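Local coordinates for regulatory protein BlaR1 (Bacillus licheniformis, PDB 1NRF), which probably senses beta-lactam antibiotics through acylation of its extracellular penicillin-binding sensor domain, the part in this chain, and relays the signal across the membrane to the cytoplasm, at residues A[24-27]-A[28-31]; A[134-137]-A[138-142]; A[154-158]-A[159-163]. All blocks are in the same frame, centred on the assembly; numbering follows the deposited sequence.

Interaction 1. Residues A[24-27]-A[28-31]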
loop_
_atom_site.group_PDB
_atom_site.type_symbol
_atom_site.label_atom_id
_atom_site.label_comp_id
_atom_site.label_asym_id
_atom_site.label_seq_id
_atom_site.Cartn_x
_atom_site.Cartn_y
_atom_site.Cartn_z
ATOM N N TYR A 24 2.973 -17.103 -12.246
ATOM C CA TYR A 24 4.216 -16.427 -11.913
ATOM C C TYR A 24 4.884 -17.091 -10.720
ATOM O O TYR A 24 5.747 -16.502 -10.066
ATOM C CB TYR A 24 3.947 -14.962 -11.603
ATOM C CG TYR A 24 3.284 -14.208 -12.728
ATOM C CD1 TYR A 24 3.902 -14.076 -13.969
ATOM C CD2 TYR A 24 2.047 -13.602 -12.542
ATOM C CE1 TYR A 24 3.300 -13.348 -14.999
ATOM C CE2 TYR A 24 1.438 -12.877 -13.557
ATOM C CZ TYR A 24 2.067 -12.751 -14.779
ATOM O OH TYR A 24 1.454 -12.018 -15.765
ATOM N N SER A 25 4.475 -18.325 -10.447
ATOM C CA SER A 25 5.020 -19.114 -9.348
ATOM C C SER A 25 6.528 -18.964 -9.187
ATOM O O SER A 25 7.016 -18.658 -8.099
ATOM C CB SER A 25 4.700 -20.597 -9.557
ATOM O OG SER A 25 3.313 -20.842 -9.466
ATOM N N THR A 26 7.256 -19.195 -10.277
ATOM C CA THR A 26 8.716 -19.118 -10.278
ATOM C C THR A 26 9.265 -17.802 -9.721
ATOM O O THR A 26 10.341 -17.775 -9.117
ATOM C CB THR A 26 9.276 -19.352 -11.704
ATOM O OG1 THR A 26 8.582 -18.513 -12.639
ATOM C CG2 THR A 26 9.100 -20.809 -12.112
ATOM N N PHE A 27 8.532 -16.712 -9.929
ATOM C CA PHE A 27 8.961 -15.420 -9.418
ATOM C C PHE A 27 8.804 -15.400 -7.902
ATOM O O PHE A 27 9.585 -14.763 -7.197
ATOM C CB PHE A 27 8.144 -14.296 -10.057
ATOM C CG PHE A 27 8.455 -14.079 -11.506
ATOM C CD1 PHE A 27 9.655 -13.490 -11.890
ATOM C CD2 PHE A 27 7.569 -14.495 -12.489
ATOM C CE1 PHE A 27 9.968 -13.322 -13.235
ATOM C CE2 PHE A 27 7.871 -14.333 -13.833
ATOM C CZ PHE A 27 9.073 -13.746 -14.208
ATOM N N PHE A 28 7.795 -16.106 -7.406
ATOM C CA PHE A 28 7.556 -16.192 -5.968
ATOM C C PHE A 28 8.516 -17.222 -5.359
ATOM O O PHE A 28 9.000 -17.052 -4.239
ATOM C CB PHE A 28 6.100 -16.592 -5.700
ATOM C CG PHE A 28 5.107 -15.486 -5.953
ATOM C CD1 PHE A 28 4.477 -14.840 -4.889
ATOM C CD2 PHE A 28 4.815 -15.072 -7.253
ATOM C CE1 PHE A 28 3.577 -13.807 -5.110
ATOM C CE2 PHE A 28 3.912 -14.031 -7.484
ATOM C CZ PHE A 28 3.294 -13.400 -6.411
ATOM N N ASP A 29 8.797 -18.281 -6.116
ATOM C CA ASP A 29 9.700 -19.344 -5.678
ATOM C C ASP A 29 11.089 -18.807 -5.351
ATOM O O ASP A 29 11.745 -19.291 -4.430
ATOM C CB ASP A 29 9.850 -20.406 -6.775
ATOM C CG ASP A 29 8.545 -21.094 -7.117
ATOM O OD1 ASP A 29 8.489 -21.741 -8.185
ATOM O OD2 ASP A 29 7.582 -20.999 -6.325
ATOM N N LYS A 30 11.538 -17.821 -6.125
ATOM C CA LYS A 30 12.863 -17.225 -5.939
ATOM C C LYS A 30 13.093 -16.685 -4.535
ATOM O O LYS A 30 14.231 -16.586 -4.084
ATOM C CB LYS A 30 13.104 -16.096 -6.950
ATOM C CG LYS A 30 13.159 -16.548 -8.411
ATOM C CD LYS A 30 14.075 -15.652 -9.250
ATOM C CE LYS A 30 13.576 -14.201 -9.356
ATOM N NZ LYS A 30 12.395 -14.032 -10.264
ATOM N N PHE A 31 12.009 -16.342 -3.849
ATOM C CA PHE A 31 12.096 -15.803 -2.498
ATOM C C PHE A 31 11.491 -16.744 -1.468
ATOM O O PHE A 31 11.124 -16.322 -0.371
ATOM C CB PHE A 31 11.412 -14.437 -2.456
ATOM C CG PHE A 31 12.106 -13.408 -3.299
ATOM C CD1 PHE A 31 13.180 -12.685 -2.789
ATOM C CD2 PHE A 31 11.749 -13.225 -4.634
ATOM C CE1 PHE A 31 13.894 -11.803 -3.594
ATOM C CE2 PHE A 31 12.456 -12.349 -5.448
ATOM C CZ PHE A 31 13.533 -11.635 -4.927
#

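Interaction 2. Residues A[134-137]-A[138-142]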
loop_
_atom_site.group_PDB
_atom_site.type_symbol
_atom_site.label_atom_id
_atom_site.label_comp_id
_atom_site.label_asym_id
_atom_site.label_seq_id
_atom_site.Cartn_x
_atom_site.Cartn_y
_atom_site.Cartn_z
ATOM N N SER A 134 -16.238 5.727 4.748
ATOM C CA SER A 134 -16.349 6.687 3.660
ATOM C C SER A 134 -15.628 6.234 2.384
ATOM O O SER A 134 -16.030 6.594 1.287
ATOM C CB SER A 134 -15.865 8.090 4.102
ATOM O OG SER A 134 -14.460 8.171 4.312
ATOM N N ILE A 135 -14.571 5.444 2.515
ATOM C CA ILE A 135 -13.864 4.977 1.323
ATOM C C ILE A 135 -13.998 3.466 1.155
ATOM O O ILE A 135 -13.348 2.871 0.288
ATOM C CB ILE A 135 -12.355 5.335 1.360
ATOM C CG1 ILE A 135 -11.678 4.628 2.536
ATOM C CG2 ILE A 135 -12.182 6.847 1.429
ATOM C CD1 ILE A 135 -10.166 4.778 2.559
ATOM N N HIS A 136 -14.858 2.866 1.979
ATOM C CA HIS A 136 -15.087 1.421 1.985
ATOM C C HIS A 136 -13.781 0.636 1.799
ATOM O O HIS A 136 -13.562 -0.034 0.786
ATOM C CB HIS A 136 -16.121 1.024 0.915
ATOM C CG HIS A 136 -16.714 -0.339 1.129
ATOM N ND1 HIS A 136 -18.032 -0.631 0.849
ATOM C CD2 HIS A 136 -16.169 -1.483 1.613
ATOM C CE1 HIS A 136 -18.275 -1.894 1.154
ATOM N NE2 HIS A 136 -17.162 -2.434 1.620
ATOM N N TYR A 137 -12.921 0.726 2.808
ATOM C CA TYR A 137 -11.634 0.055 2.798
ATOM C C TYR A 137 -11.707 -1.358 3.380
ATOM O O TYR A 137 -11.867 -1.545 4.587
ATOM C CB TYR A 137 -10.621 0.900 3.571
ATOM C CG TYR A 137 -9.185 0.436 3.439
ATOM C CD1 TYR A 137 -8.737 -0.731 4.067
ATOM C CD2 TYR A 137 -8.259 1.188 2.720
ATOM C CE1 TYR A 137 -7.408 -1.126 3.983
ATOM C CE2 TYR A 137 -6.925 0.800 2.635
ATOM C CZ TYR A 137 -6.511 -0.354 3.268
ATOM O OH TYR A 137 -5.197 -0.729 3.184
ATOM N N GLY A 138 -11.585 -2.347 2.502
ATOM C CA GLY A 138 -11.619 -3.734 2.924
ATOM C C GLY A 138 -12.842 -4.084 3.740
ATOM O O GLY A 138 -13.940 -3.652 3.433
ATOM N N ASN A 139 -12.652 -4.873 4.788
ATOM C CA ASN A 139 -13.764 -5.269 5.632
ATOM C C ASN A 139 -14.245 -4.101 6.483
ATOM O O ASN A 139 -15.283 -4.189 7.138
ATOM C CB ASN A 139 -13.363 -6.456 6.523
ATOM C CG ASN A 139 -12.217 -6.135 7.472
ATOM O OD1 ASN A 139 -11.783 -4.987 7.587
ATOM N ND2 ASN A 139 -11.724 -7.161 8.167
ATOM N N GLU A 140 -13.485 -3.005 6.455
ATOM C CA GLU A 140 -13.809 -1.801 7.218
ATOM C C GLU A 140 -13.709 -1.960 8.743
ATOM O O GLU A 140 -14.050 -1.034 9.470
ATOM C CB GLU A 140 -15.222 -1.308 6.859
ATOM C CG GLU A 140 -15.357 -0.758 5.446
ATOM C CD GLU A 140 -16.778 -0.336 5.110
ATOM O OE1 GLU A 140 -16.975 0.339 4.080
ATOM O OE2 GLU A 140 -17.704 -0.683 5.869
ATOM N N ASP A 141 -13.237 -3.110 9.222
ATOM C CA ASP A 141 -13.138 -3.346 10.656
ATOM C C ASP A 141 -12.064 -2.499 11.344
ATOM O O ASP A 141 -11.172 -1.955 10.689
ATOM C CB ASP A 141 -12.917 -4.835 10.934
ATOM C CG ASP A 141 -13.168 -5.196 12.388
ATOM O OD1 ASP A 141 -14.192 -4.750 12.949
ATOM O OD2 ASP A 141 -12.351 -5.932 12.978
ATOM N N PHE A 142 -12.151 -2.410 12.674
ATOM C CA PHE A 142 -11.240 -1.575 13.469
ATOM C C PHE A 142 -11.154 -2.013 14.958
ATOM O O PHE A 142 -12.165 -2.334 15.579
ATOM C CB PHE A 142 -11.736 -0.120 13.340
ATOM C CG PHE A 142 -10.993 0.882 14.179
ATOM C CD1 PHE A 142 -10.326 1.939 13.573
ATOM C CD2 PHE A 142 -11.020 0.817 15.575
ATOM C CE1 PHE A 142 -9.697 2.927 14.346
ATOM C CE2 PHE A 142 -10.397 1.793 16.352
ATOM C CZ PHE A 142 -9.735 2.851 15.736
HETATM O O HOH W 1 -12.250 -2.007 -0.635
#

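Interaction 3. Residues A[154-158]-A[159-163]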
loop_
_atom_site.group_PDB
_atom_site.type_symbol
_atom_site.label_atom_id
_atom_site.label_comp_id
_atom_site.label_asym_id
_atom_site.label_seq_id
_atom_site.Cartn_x
_atom_site.Cartn_y
_atom_site.Cartn_z
ATOM N N LEU A 154 -8.573 -4.814 10.699
ATOM C CA LEU A 154 -8.827 -4.286 9.363
ATOM C C LEU A 154 -8.111 -5.156 8.337
ATOM O O LEU A 154 -6.918 -5.397 8.460
ATOM C CB LEU A 154 -8.307 -2.850 9.243
ATOM C CG LEU A 154 -8.529 -2.189 7.878
ATOM C CD1 LEU A 154 -10.026 -2.145 7.573
ATOM C CD2 LEU A 154 -7.934 -0.790 7.884
ATOM N N GLN A 155 -8.836 -5.624 7.332
ATOM C CA GLN A 155 -8.250 -6.451 6.280
ATOM C C GLN A 155 -8.778 -6.059 4.906
ATOM O O GLN A 155 -9.933 -5.654 4.764
ATOM C CB GLN A 155 -8.545 -7.923 6.522
ATOM C CG GLN A 155 -8.001 -8.444 7.817
ATOM C CD GLN A 155 -8.122 -9.942 7.917
ATOM O OE1 GLN A 155 -7.670 -10.546 8.889
ATOM N NE2 GLN A 155 -8.726 -10.557 6.906
ATOM N N ILE A 156 -7.919 -6.199 3.899
ATOM C CA ILE A 156 -8.248 -5.859 2.516
ATOM C C ILE A 156 -7.536 -6.867 1.619
ATOM O O ILE A 156 -6.473 -7.365 1.971
ATOM C CB ILE A 156 -7.761 -4.417 2.175
ATOM C CG1 ILE A 156 -8.263 -3.986 0.789
ATOM C CG2 ILE A 156 -6.223 -4.365 2.224
ATOM C CD1 ILE A 156 -8.060 -2.470 0.495
ATOM N N SER A 157 -8.116 -7.168 0.464
ATOM C CA SER A 157 -7.512 -8.138 -0.441
ATOM C C SER A 157 -6.629 -7.472 -1.467
ATOM O O SER A 157 -6.755 -6.279 -1.713
ATOM C CB SER A 157 -8.593 -8.925 -1.184
ATOM O OG SER A 157 -9.238 -8.103 -2.145
ATOM N N PRO A 158 -5.702 -8.233 -2.068
ATOM C CA PRO A 158 -4.806 -7.675 -3.096
ATOM C C PRO A 158 -5.635 -7.028 -4.219
ATOM O O PRO A 158 -5.271 -5.989 -4.757
ATOM C CB PRO A 158 -4.044 -8.903 -3.579
ATOM C CG PRO A 158 -3.913 -9.719 -2.319
ATOM C CD PRO A 158 -5.285 -9.598 -1.683
ATOM N N LEU A 159 -6.760 -7.657 -4.552
ATOM C CA LEU A 159 -7.664 -7.170 -5.591
ATOM C C LEU A 159 -8.336 -5.878 -5.129
ATOM O O LEU A 159 -8.468 -4.917 -5.899
ATOM C CB LEU A 159 -8.727 -8.231 -5.894
ATOM C CG LEU A 159 -9.754 -7.870 -6.967
ATOM C CD1 LEU A 159 -9.045 -7.577 -8.277
ATOM C CD2 LEU A 159 -10.740 -9.015 -7.132
ATOM N N GLU A 160 -8.763 -5.858 -3.871
ATOM C CA GLU A 160 -9.394 -4.669 -3.311
ATOM C C GLU A 160 -8.388 -3.516 -3.281
ATOM O O GLU A 160 -8.733 -2.369 -3.555
ATOM C CB GLU A 160 -9.912 -4.957 -1.904
ATOM C CG GLU A 160 -11.295 -5.600 -1.865
ATOM C CD GLU A 160 -11.710 -6.045 -0.456
ATOM O OE1 GLU A 160 -12.912 -6.290 -0.248
ATOM O OE2 GLU A 160 -10.844 -6.164 0.440
ATOM N N GLN A 161 -7.143 -3.828 -2.953
ATOM C CA GLN A 161 -6.092 -2.816 -2.917
ATOM C C GLN A 161 -6.011 -2.096 -4.276
ATOM O O GLN A 161 -6.037 -0.864 -4.333
ATOM C CB GLN A 161 -4.735 -3.466 -2.602
ATOM C CG GLN A 161 -4.569 -4.012 -1.187
ATOM C CD GLN A 161 -4.005 -2.981 -0.207
ATOM O OE1 GLN A 161 -3.368 -3.339 0.787
ATOM N NE2 GLN A 161 -4.248 -1.705 -0.479
ATOM N N VAL A 162 -5.912 -2.869 -5.361
ATOM C CA VAL A 162 -5.832 -2.310 -6.715
ATOM C C VAL A 162 -7.031 -1.424 -7.035
ATOM O O VAL A 162 -6.867 -0.294 -7.504
ATOM C CB VAL A 162 -5.730 -3.437 -7.810
ATOM C CG1 VAL A 162 -6.029 -2.862 -9.193
ATOM C CG2 VAL A 162 -4.322 -4.072 -7.801
ATOM N N ASN A 163 -8.239 -1.916 -6.763
ATOM C CA ASN A 163 -9.431 -1.133 -7.070
ATOM C C ASN A 163 -9.501 0.182 -6.309
ATOM O O ASN A 163 -9.871 1.205 -6.886
ATOM C CB ASN A 163 -10.713 -1.952 -6.829
ATOM C CG ASN A 163 -10.844 -3.136 -7.783
ATOM O OD1 ASN A 163 -10.361 -3.096 -8.913
ATOM N ND2 ASN A 163 -11.508 -4.185 -7.334
#

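Interaction 1. Residues A[24-27]-A[28-31]
Lys30 folds back along Phe27, the two side chains lying side by side and pointing the same way. Bends at the last two lysine torsions, chi3 -64° and chi4 -74°, turn the ammonium group inward until Lys30 NZ lies 3.2 Å from Phe27 CD1, approaching the ring obliquely. Nearer the backbone, Lys30 CG passes 3.2 Å from Thr26 O. The ring of Phe28 turns its edge to a carbonyl: Tyr24 O lies near the plane of that ring, 3.3 Å from Phe28 CD2, which suits the slightly positive rim of an aromatic ring. One turn on, Phe31 repeats this more loosely, with Phe31 CD2 3.7 Å from Phe27 O.

The backbone of the short helix 25-29 and of the residues that follow it places these side chains, with Tyr24 at the N-cap position. Asp29 N donates to Ser25 O over 2.7 Å, whereas Lys30 N meets Thr26 O at 3.2 Å from 39° above the carbonyl plane. Phe28 N makes weak bonds to Tyr24 O and Ser25 O. At the start of the helix, Ser25 OG bonds to both Asp23 OD2 and Tyr50 OH; a short hydroxyl side chain suits a position where two polar groups meet it.

Farther out, the aromatic residues join this helix to the rest of the domain. Tyr24 packs on Ile250, Phe27 on Ser249 and Lys253, and Phe31 on Ile246, all in helix 239-253, while the ring of Phe28 meets that of Tyr50 on strand 46-50. The polar residues Thr26, Asp29 and Lys30 are exposed, as their chemistry favours. Asp29 OD2 nevertheless lies 3.0 Å from Ser25 O, and both are acceptors; a carboxylate beside a carbonyl oxygen probably costs some electrostatic energy and may raise the acid's pKa slightly.

Interaction 2. Residues A[134-137]-A[138-142]
His136 presents one face of its imidazole to the carboxylate of Glu140. Glu140 OE1 stands 3.0 Å from His136 CG, above the ring and offset toward its rim, and the ring and carboxylate planes are 46° apart. The glutamate chain runs extended beyond CG and crosses the histidine at about a right angle, also touching Lys133, whose positive charge would favour a carboxylate here.

The buried part of the contact is the turn itself, where the chain reverses in a type II' beta turn from Tyr137 to Glu140, closed by Glu140 N donating to Tyr137 O at 2.9 Å. Gly138 suits its place because its phi is positive, 54°. Asn139 forms an Asx turn, its OD1 accepting from Asp141 N at 2.9 Å. The Tyr-Gly-Asn sequence matches the YGN motif of class D beta-lactamases, relatives of this sensor domain. The buried Tyr137 ring meets Tyr65 and Phe68 edge-to-face and touches Pro61 and Ile164; its side chain is about 9 Å from that of Ser63, the probable acylation site.

The solvent side is that of the exposed His136. This residue, with positive phi, is the C-prime position of the Schellman motif ending helix 125-134. A water bridges the backbone across Tyr137, donating to His136 O at 2.8 Å and accepting from Gly138 N at 3.2 Å.

Interaction 3. Residues A[154-158]-A[159-163]
Ser157 O accepts from Gln161 N at 2.8 Å, nearly in line with its C=O bond, and so starts the regular bonding of helix 158-170. Two reciprocal bonds flank it. Ser157 OG receives Glu160 N at 2.9 Å; a chi1 of 72° puts the hydroxyl between the backbone N and carbonyl carbon, facing the first turn. In return Ser157 N donates to Glu160 OE2 at 2.9 Å, on the anti side of the carboxylate and 28° out of its plane. The other oxygen, Glu160 OE1, is in a salt bridge with Arg58, which fixes the group from outside.

Pro158 suits the first turn, where a missing N-H costs nothing, and its O accepts from Val162 N. Ile156 packs against the first turn: Ile156 CG1 meets Glu160 CB at 3.3 Å, while Ile156 CG2 lies 3.4 Å from Gln161 OE1. That amide oxygen is bonded to Thr64 OG1, next to the probable acylation site Ser63. Val162 packs on strands 33-41 and 225-234. The reciprocal Ser157–Glu160 pair is a capping box, the classic N-terminal cap of a helix.

How the interactions relate
Along the chain the three interactions come in series, 24-31, then 134-142, then 154-163. Interactions 2 and 3 are neighbours, their centres about 10 Å apart, and touch where Asn139 N probably bonds to Gln155 O at 2.8 Å. Together they begin and end the connection between helices 125-134 and 158-170, and each has a side chain about 9 Å from that of Ser63. Interaction 1 stands apart, its centre about 31 Å from that of interaction 2 and 21 Å from that of interaction 3, near the edge of the mixed sheet beside helix 239-253. Two contacts thus lie near the probable acylation site, while the third belongs to the domain's periphery.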